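Local coordinates for protein carboxylase (Deinococcus radiodurans, PDB 5H80) that probably catalyses the ATP-dependent carboxylation of biotin on a carrier, as the biotin carboxylase domain of a single-chain bacterial carboxylase, at residues A44-R49 / V327-C332; H106-Y111 / T338-L343; L464-V469 / L483-T488. One frame throughout, in Å; residues are numbered along the deposited sequence.

Contact 1: A44-R49 / V327-C332. With EDO (1,2-ethanediol), chain G.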
# COMPACT_ATOMS: atom_id res chain seq x y z
N ALA A 44 -18.42 -2.95 -2.15
CA ALA A 44 -19.17 -2.70 -1.03
C ALA A 44 -18.08 -2.70 0.06
O ALA A 44 -18.18 -1.89 0.97
CB ALA A 44 -20.07 -3.79 -0.74
N VAL A 45 -17.16 -3.62 -0.08
CA VAL A 45 -16.02 -3.64 0.95
C VAL A 45 -15.20 -2.29 0.93
O VAL A 45 -14.91 -1.63 2.02
CB VAL A 45 -15.13 -4.89 0.67
CG1 VAL A 45 -13.85 -4.87 1.48
CG2 VAL A 45 -15.73 -6.28 0.99
N ARG A 46 -14.80 -1.88 -0.24
CA ARG A 46 -14.18 -0.63 -0.48
C ARG A 46 -14.87 0.59 0.19
O ARG A 46 -14.30 1.47 0.92
CB ARG A 46 -14.03 -0.44 -2.00
CG ARG A 46 -13.35 0.91 -2.35
CD ARG A 46 -11.84 1.05 -1.98
NE ARG A 46 -11.23 2.37 -2.12
CZ ARG A 46 -11.15 3.22 -1.09
NH1 ARG A 46 -11.80 3.04 0.03
NH2 ARG A 46 -10.50 4.33 -1.20
N ILE A 47 -16.19 0.72 -0.11
CA ILE A 47 -17.03 1.72 0.46
C ILE A 47 -17.07 1.64 2.00
O ILE A 47 -16.99 2.70 2.63
CB ILE A 47 -18.44 1.85 -0.21
CG1 ILE A 47 -18.26 2.16 -1.66
CG2 ILE A 47 -19.24 2.89 0.47
CD1 ILE A 47 -19.51 1.92 -2.53
N GLU A 48 -17.30 0.47 2.61
CA GLU A 48 -17.30 0.26 4.07
C GLU A 48 -16.02 0.77 4.70
O GLU A 48 -16.13 1.57 5.62
CB GLU A 48 -17.47 -1.21 4.45
CG GLU A 48 -18.85 -1.67 4.05
CD GLU A 48 -19.01 -3.18 3.98
OE1 GLU A 48 -18.03 -3.89 3.97
OE2 GLU A 48 -20.17 -3.66 3.87
N ARG A 49 -14.90 0.66 3.97
CA ARG A 49 -13.55 1.09 4.49
C ARG A 49 -13.46 2.63 4.43
O ARG A 49 -13.10 3.23 5.37
CB ARG A 49 -12.41 0.43 3.77
CG ARG A 49 -12.18 -1.04 4.07
CD ARG A 49 -11.45 -1.81 3.03
NE ARG A 49 -11.10 -3.11 3.56
CZ ARG A 49 -10.55 -4.11 2.83
NH1 ARG A 49 -10.23 -3.95 1.52
NH2 ARG A 49 -10.32 -5.28 3.43
N VAL A 327 -5.98 2.39 -9.09
CA VAL A 327 -4.63 2.74 -9.64
C VAL A 327 -4.25 4.21 -9.52
O VAL A 327 -3.11 4.56 -9.21
CB VAL A 327 -4.37 2.29 -11.10
CG1 VAL A 327 -3.89 0.87 -11.19
CG2 VAL A 327 -5.59 2.47 -12.00
N THR A 328 -5.24 5.10 -9.71
CA THR A 328 -5.07 6.47 -9.53
C THR A 328 -4.80 6.78 -8.09
O THR A 328 -3.93 7.57 -7.79
CB THR A 328 -6.38 7.20 -9.94
OG1 THR A 328 -6.59 7.00 -11.34
CG2 THR A 328 -6.37 8.66 -9.63
N GLU A 329 -5.55 6.13 -7.21
CA GLU A 329 -5.31 6.28 -5.74
C GLU A 329 -3.85 6.00 -5.43
O GLU A 329 -3.23 6.78 -4.69
CB GLU A 329 -6.27 5.30 -4.97
CG GLU A 329 -7.72 5.80 -5.00
CD GLU A 329 -8.61 5.07 -3.97
OE1 GLU A 329 -8.31 3.92 -3.63
OE2 GLU A 329 -9.57 5.66 -3.48
N GLU A 330 -3.30 4.90 -5.85
CA GLU A 330 -1.94 4.53 -5.42
C GLU A 330 -0.87 5.40 -6.15
O GLU A 330 0.18 5.78 -5.52
CB GLU A 330 -1.75 3.04 -5.60
CG GLU A 330 -2.57 2.06 -4.74
CD GLU A 330 -2.50 2.37 -3.36
OE1 GLU A 330 -1.35 2.47 -2.83
OE2 GLU A 330 -3.51 2.65 -2.77
N TRP A 331 -1.04 5.64 -7.45
CA TRP A 331 -0.18 6.58 -8.16
C TRP A 331 -0.17 7.98 -7.51
O TRP A 331 0.94 8.54 -7.26
CB TRP A 331 -0.56 6.65 -9.65
CG TRP A 331 0.27 7.57 -10.46
CD1 TRP A 331 1.67 7.80 -10.35
CD2 TRP A 331 -0.19 8.40 -11.46
NE1 TRP A 331 2.06 8.71 -11.28
CE2 TRP A 331 0.94 9.06 -12.03
CE3 TRP A 331 -1.46 8.58 -12.08
CZ2 TRP A 331 0.84 9.91 -13.11
CZ3 TRP A 331 -1.57 9.47 -13.09
CH2 TRP A 331 -0.40 10.16 -13.63
N CYS A 332 -1.34 8.58 -7.26
CA CYS A 332 -1.49 9.97 -6.84
C CYS A 332 -1.34 10.13 -5.31
O CYS A 332 -1.15 11.23 -4.83
CB CYS A 332 -2.82 10.55 -7.30
SG CYS A 332 -2.98 10.71 -9.12
C1 EDO G . -5.38 4.45 -0.66
O1 EDO G . -4.13 4.83 -1.27
C2 EDO G . -6.30 5.58 -0.33
O2 EDO G . -5.45 6.42 0.49

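Contact 2: H106-Y111 / T338-L343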
# COMPACT_ATOMS: atom_id res chain seq x y z
N HIS A 106 -27.73 8.57 3.53
CA HIS A 106 -26.98 8.62 2.30
C HIS A 106 -27.09 7.26 1.66
O HIS A 106 -27.22 6.22 2.31
CB HIS A 106 -25.46 8.96 2.57
CG HIS A 106 -25.26 10.33 3.08
ND1 HIS A 106 -25.59 10.65 4.36
CD2 HIS A 106 -24.76 11.46 2.52
CE1 HIS A 106 -25.34 11.93 4.57
NE2 HIS A 106 -24.85 12.44 3.46
N VAL A 107 -27.02 7.22 0.32
CA VAL A 107 -27.02 6.00 -0.47
C VAL A 107 -25.80 6.05 -1.42
O VAL A 107 -25.73 6.88 -2.35
CB VAL A 107 -28.31 5.74 -1.35
CG1 VAL A 107 -28.20 4.47 -2.12
CG2 VAL A 107 -29.49 5.56 -0.41
N HIS A 108 -24.83 5.16 -1.14
CA HIS A 108 -23.71 4.89 -2.09
C HIS A 108 -24.05 3.68 -3.04
O HIS A 108 -24.11 2.49 -2.69
CB HIS A 108 -22.34 4.66 -1.40
CG HIS A 108 -21.17 5.05 -2.29
ND1 HIS A 108 -21.16 4.68 -3.59
CD2 HIS A 108 -19.97 5.63 -2.05
CE1 HIS A 108 -20.06 5.15 -4.18
NE2 HIS A 108 -19.30 5.67 -3.24
N PRO A 109 -24.29 4.03 -4.33
CA PRO A 109 -24.61 2.98 -5.28
C PRO A 109 -23.44 2.16 -5.89
O PRO A 109 -23.64 1.20 -6.66
CB PRO A 109 -25.28 3.82 -6.36
CG PRO A 109 -24.49 5.02 -6.40
CD PRO A 109 -24.12 5.32 -5.00
N GLY A 110 -22.22 2.41 -5.40
CA GLY A 110 -21.00 1.91 -6.04
C GLY A 110 -20.88 2.04 -7.53
O GLY A 110 -20.95 3.11 -8.04
N TYR A 111 -20.52 0.96 -8.23
CA TYR A 111 -20.56 1.01 -9.69
C TYR A 111 -21.30 -0.24 -10.12
O TYR A 111 -21.39 -1.28 -9.36
CB TYR A 111 -19.16 1.14 -10.35
CG TYR A 111 -17.98 0.51 -9.56
CD1 TYR A 111 -17.83 -0.81 -9.48
CD2 TYR A 111 -17.05 1.30 -8.96
CE1 TYR A 111 -16.76 -1.38 -8.78
CE2 TYR A 111 -15.97 0.77 -8.28
CZ TYR A 111 -15.87 -0.59 -8.20
OH TYR A 111 -14.83 -1.06 -7.44
N THR A 338 -13.30 8.31 0.08
CA THR A 338 -13.63 9.30 1.14
C THR A 338 -13.94 10.70 0.55
O THR A 338 -14.90 11.35 0.95
CB THR A 338 -12.48 9.42 2.17
OG1 THR A 338 -11.23 9.74 1.49
CG2 THR A 338 -12.38 8.14 2.86
N ALA A 339 -13.18 11.12 -0.51
CA ALA A 339 -13.38 12.41 -1.24
C ALA A 339 -14.82 12.41 -1.87
O ALA A 339 -15.59 13.35 -1.66
CB ALA A 339 -12.36 12.67 -2.29
N GLN A 340 -15.14 11.31 -2.51
CA GLN A 340 -16.44 11.15 -3.15
C GLN A 340 -17.63 11.31 -2.14
O GLN A 340 -18.53 12.16 -2.38
CB GLN A 340 -16.53 9.83 -3.81
CG GLN A 340 -17.80 9.62 -4.67
CD GLN A 340 -17.96 8.17 -5.07
OE1 GLN A 340 -17.44 7.22 -4.46
NE2 GLN A 340 -18.67 7.97 -6.21
N LEU A 341 -17.54 10.65 -1.01
CA LEU A 341 -18.50 10.71 0.08
C LEU A 341 -18.64 12.14 0.64
O LEU A 341 -19.75 12.63 0.84
CB LEU A 341 -18.11 9.77 1.20
CG LEU A 341 -18.35 8.25 0.95
CD1 LEU A 341 -17.47 7.35 1.86
CD2 LEU A 341 -19.89 8.03 1.17
N ARG A 342 -17.52 12.81 0.90
CA ARG A 342 -17.49 14.15 1.40
C ARG A 342 -18.04 15.16 0.39
O ARG A 342 -18.76 16.12 0.83
CB ARG A 342 -16.14 14.58 2.01
CG ARG A 342 -15.65 13.63 3.13
CD ARG A 342 -14.25 14.01 3.52
NE ARG A 342 -14.18 15.32 4.13
CZ ARG A 342 -13.25 15.71 5.00
NH1 ARG A 342 -13.35 16.90 5.54
NH2 ARG A 342 -12.19 14.94 5.32
N LEU A 343 -17.70 15.00 -0.89
CA LEU A 343 -18.27 15.81 -1.95
C LEU A 343 -19.79 15.64 -1.98
O LEU A 343 -20.49 16.69 -1.95
CB LEU A 343 -17.66 15.49 -3.27
CG LEU A 343 -16.23 16.09 -3.40
CD1 LEU A 343 -15.57 15.35 -4.55
CD2 LEU A 343 -16.00 17.62 -3.47
O HOH W 1 -20.16 5.72 -7.61

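Contact 3: L464-V469 / L483-T488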
# COMPACT_ATOMS: atom_id res chain seq x y z
N LEU A 464 1.62 -9.82 -18.92
CA LEU A 464 2.64 -8.98 -18.35
C LEU A 464 4.07 -9.21 -18.88
O LEU A 464 4.82 -8.22 -18.82
CB LEU A 464 2.65 -9.08 -16.84
CG LEU A 464 1.40 -8.56 -16.12
CD1 LEU A 464 1.38 -9.25 -14.80
CD2 LEU A 464 1.34 -7.01 -16.06
N HIS A 465 4.34 -10.39 -19.41
CA HIS A 465 5.64 -10.75 -20.07
C HIS A 465 5.68 -10.50 -21.56
O HIS A 465 6.77 -10.62 -22.16
CB HIS A 465 5.94 -12.22 -19.78
CG HIS A 465 6.31 -12.49 -18.36
ND1 HIS A 465 5.39 -12.86 -17.43
CD2 HIS A 465 7.51 -12.51 -17.73
CE1 HIS A 465 5.99 -13.09 -16.28
NE2 HIS A 465 7.28 -12.88 -16.44
N HIS A 466 4.54 -10.18 -22.19
CA HIS A 466 4.52 -10.01 -23.61
C HIS A 466 5.27 -8.71 -24.02
O HIS A 466 5.08 -7.65 -23.45
CB HIS A 466 3.08 -10.09 -24.14
CG HIS A 466 3.01 -10.26 -25.63
ND1 HIS A 466 3.27 -9.26 -26.53
CD2 HIS A 466 2.69 -11.34 -26.37
CE1 HIS A 466 3.14 -9.72 -27.76
NE2 HIS A 466 2.78 -10.99 -27.68
N PRO A 467 6.23 -8.83 -24.94
CA PRO A 467 6.94 -7.69 -25.47
C PRO A 467 6.12 -6.50 -25.88
O PRO A 467 6.54 -5.36 -25.83
CB PRO A 467 7.65 -8.30 -26.72
CG PRO A 467 7.67 -9.74 -26.51
CD PRO A 467 6.50 -10.09 -25.63
N ASP A 468 4.98 -6.78 -26.55
CA ASP A 468 4.19 -5.69 -26.96
C ASP A 468 3.61 -4.92 -25.72
O ASP A 468 3.51 -3.74 -25.78
CB ASP A 468 2.98 -6.10 -27.85
CG ASP A 468 3.38 -6.73 -29.18
OD1 ASP A 468 4.55 -6.63 -29.62
OD2 ASP A 468 2.43 -7.30 -29.79
N VAL A 469 3.38 -5.58 -24.59
CA VAL A 469 2.95 -4.88 -23.40
C VAL A 469 4.18 -4.10 -22.78
O VAL A 469 4.08 -2.95 -22.41
CB VAL A 469 2.36 -5.86 -22.38
CG1 VAL A 469 2.04 -5.20 -21.06
CG2 VAL A 469 1.07 -6.42 -22.89
N LEU A 483 -5.38 -13.75 -29.07
CA LEU A 483 -5.88 -14.64 -28.04
C LEU A 483 -5.27 -16.08 -28.19
O LEU A 483 -4.73 -16.60 -27.21
CB LEU A 483 -7.38 -14.60 -28.04
CG LEU A 483 -8.21 -15.45 -27.10
CD1 LEU A 483 -7.61 -15.43 -25.71
CD2 LEU A 483 -9.65 -14.95 -27.10
N PRO A 484 -5.22 -16.68 -29.41
CA PRO A 484 -4.64 -18.06 -29.29
C PRO A 484 -3.16 -18.13 -28.82
O PRO A 484 -2.83 -18.98 -27.92
CB PRO A 484 -4.87 -18.69 -30.67
CG PRO A 484 -5.92 -17.85 -31.36
CD PRO A 484 -5.84 -16.45 -30.75
N GLU A 485 -2.34 -17.19 -29.26
CA GLU A 485 -0.91 -17.16 -28.85
C GLU A 485 -0.75 -16.91 -27.34
O GLU A 485 0.07 -17.57 -26.62
CB GLU A 485 -0.10 -16.17 -29.73
CG GLU A 485 0.18 -14.74 -29.20
CD GLU A 485 1.09 -13.88 -30.13
OE1 GLU A 485 0.69 -13.79 -31.32
OE2 GLU A 485 2.18 -13.31 -29.70
N LEU A 486 -1.58 -16.01 -26.84
CA LEU A 486 -1.57 -15.64 -25.44
C LEU A 486 -2.04 -16.78 -24.53
O LEU A 486 -1.45 -17.02 -23.47
CB LEU A 486 -2.41 -14.37 -25.22
CG LEU A 486 -1.76 -13.03 -25.58
CD1 LEU A 486 -2.79 -11.88 -25.73
CD2 LEU A 486 -0.67 -12.70 -24.53
N VAL A 487 -3.05 -17.52 -24.98
CA VAL A 487 -3.51 -18.68 -24.23
C VAL A 487 -2.46 -19.75 -24.20
O VAL A 487 -2.25 -20.30 -23.14
CB VAL A 487 -4.93 -19.24 -24.61
CG1 VAL A 487 -6.00 -18.24 -24.23
CG2 VAL A 487 -5.05 -19.64 -26.06
N THR A 488 -1.75 -19.97 -25.31
CA THR A 488 -0.57 -20.89 -25.35
C THR A 488 0.48 -20.49 -24.33
O THR A 488 0.86 -21.29 -23.45
CB THR A 488 0.02 -21.02 -26.78
OG1 THR A 488 -1.01 -21.48 -27.69
CG2 THR A 488 1.32 -21.95 -26.81

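Contact 1: A44-R49 / V327-C332
R46 NH2 is held by two acidic side chains. From helix 325-332, E329 OE2 takes a hydrogen bond from it at 2.8 Å with an N-H...O angle of 156°, the core of a salt bridge. The bond uses the syn lone pair of OE2, on the side of the other oxygen, and lies near the guanidinium plane, so the carboxylate meets the arginine at its edge. E329 OE1 adds a second, weak bond to R46 NH2, 3.3 Å. Both carboxylate oxygens address the one nitrogen, NH2, and the planes of the two groups stand 56° apart, so this is not the flat two-by-two fork. D335 OD1 forms a further salt bridge to the same nitrogen, while R46 NE is hydrogen-bonded to H325 NE2.

R46 rises from helix 42-53 with CG anti to the backbone N and bends at chi2, 69°. E329 comes the opposite way, its chain stretched out to the carboxylate. The backbones stay well apart, 12.4 Å between R46 CA and E329 CA, and side chains alone bridge the gap. This is a buried joint between the N-terminal, Rossmann-like part of biotin carboxylase and the ATP-grasp part.

E329 and its neighbour E330 also serve R403: its NH1 is salt-bridged to E329 OE1 and to E330 OE2. E330 OE2 accepts as well from O1 of a 1,2-ethanediol, 2.7 Å away and probably left from crystallisation. P400 of the second subunit packs on R46, and E447 of that subunit forms a salt bridge with R49 NH2, one turn on, at the subunit interface.

Contact 2: H106-Y111 / T338-L343
H108, at the end of strand 106-108, reaches across to Q340 and L341 on helix 336-344 and ties the parallel sheet of the N-terminal, Rossmann-like domain to a helix from the ATP-grasp part of the chain. Following the strand, backbone bonds set the position of each residue in the sheet: H106 pairs with L36 and H108 with L36 and A38 on one neighbour, while V107 between them pairs with V130 and V132 on the other.

The H108 ring is carried out toward the helix by a chi1 of -152°, which puts CG roughly anti to the backbone N. Its NE2 donates to Q340 OE1 at 2.7 Å, with a bent N-H...O angle of 140°. The ring and amide planes are 80° apart, and NE2 meets OE1 from above the carbonyl plane, not on a lone pair. Beside this bond, L341 CD2 packs against H108 CD2 at 4.0 Å, and I47 of helix 42-53 touches the same imidazole.

P109 starts the loop after the strand, its carbonyl O held by N39 ND2. At G110 the chain turns with a positive phi, and G110 N donates back to H108 ND1 at 3.1 Å, somewhat tilted from the ring plane. Both ring nitrogens are thereby engaged, ND1 as acceptor and NE2 as donor, and the two bonds together fix the rotation of the imidazole. The other half of the amide is tied to the loop by one water, which donates to G110 O at 2.8 Å and accepts from Q340 NE2 at 3.0 Å.

Contact 3: L464-V469 / L483-T488
H466 NE2 gives its hydrogen to E485 OE2 at 3.1 Å in a nearly straight bond, 164° at the hydrogen, a His-carboxylate hydrogen bond. The acceptor lies in the imidazole plane, at the edge of the ring. Seen from the carboxylate the fit is less regular: NE2 sits above the E485 plane, and the two flat groups are inclined by 43°. The second touch is greasy, with L486 CD2 lying 4.1 Å from H466 CD2, so that consecutive residues of helix 483-490 supply a polar and a nonpolar partner for neighbouring atoms of one ring.

The next shell fixes the ring's position. H466 is the N-cap of helix 467-471, and its ND1 accepts from D468 N at 3.0 Å; this capping bond and the bond to E485 hold the ring by both nitrogens. P467 CD stands 3.3 Å above one face. E485 reaches across with an unusual chi1 of 98° and then runs straight out to its carboxylate, where OE2 has a further, weak bond to Q489 NE2.

Farther out, W478 meets the H466 ring edge-to-face and gives a hydrogen bond from NE1 to D468 OD2, so the tryptophan is linked to both the cap residue and the first turn it caps. L486 packs on W478 too, and on F459 of helix 457-465. The contact thus joins a break between two helices of the biotin carboxylase C-terminal region to the last helix of the model. With ND1 accepting and NE2 donating, the histidine is probably neutral; the carboxylate would probably raise its affinity for a second proton, but a proton on ND1 would compete with the capping bond from D468 N.

Overall arrangement
From the N terminus, helix 42-53 opens the loop of contact 1 and strand 106-108 then opens that of contact 2. Contact 1 closes at helix 325-332 and contact 2 just after it at helix 336-344, so the two loops cross. Both tie the N-terminal Rossmann-like part to consecutive helices from the ATP-grasp part, and the two touch through I47. Contact 3 follows in series, bridging only 13 residues between helices near the C terminus. Its centre lies about 29 Å from that of contact 1 and about 37 Å from that of contact 2, across the chain's centre from the latter.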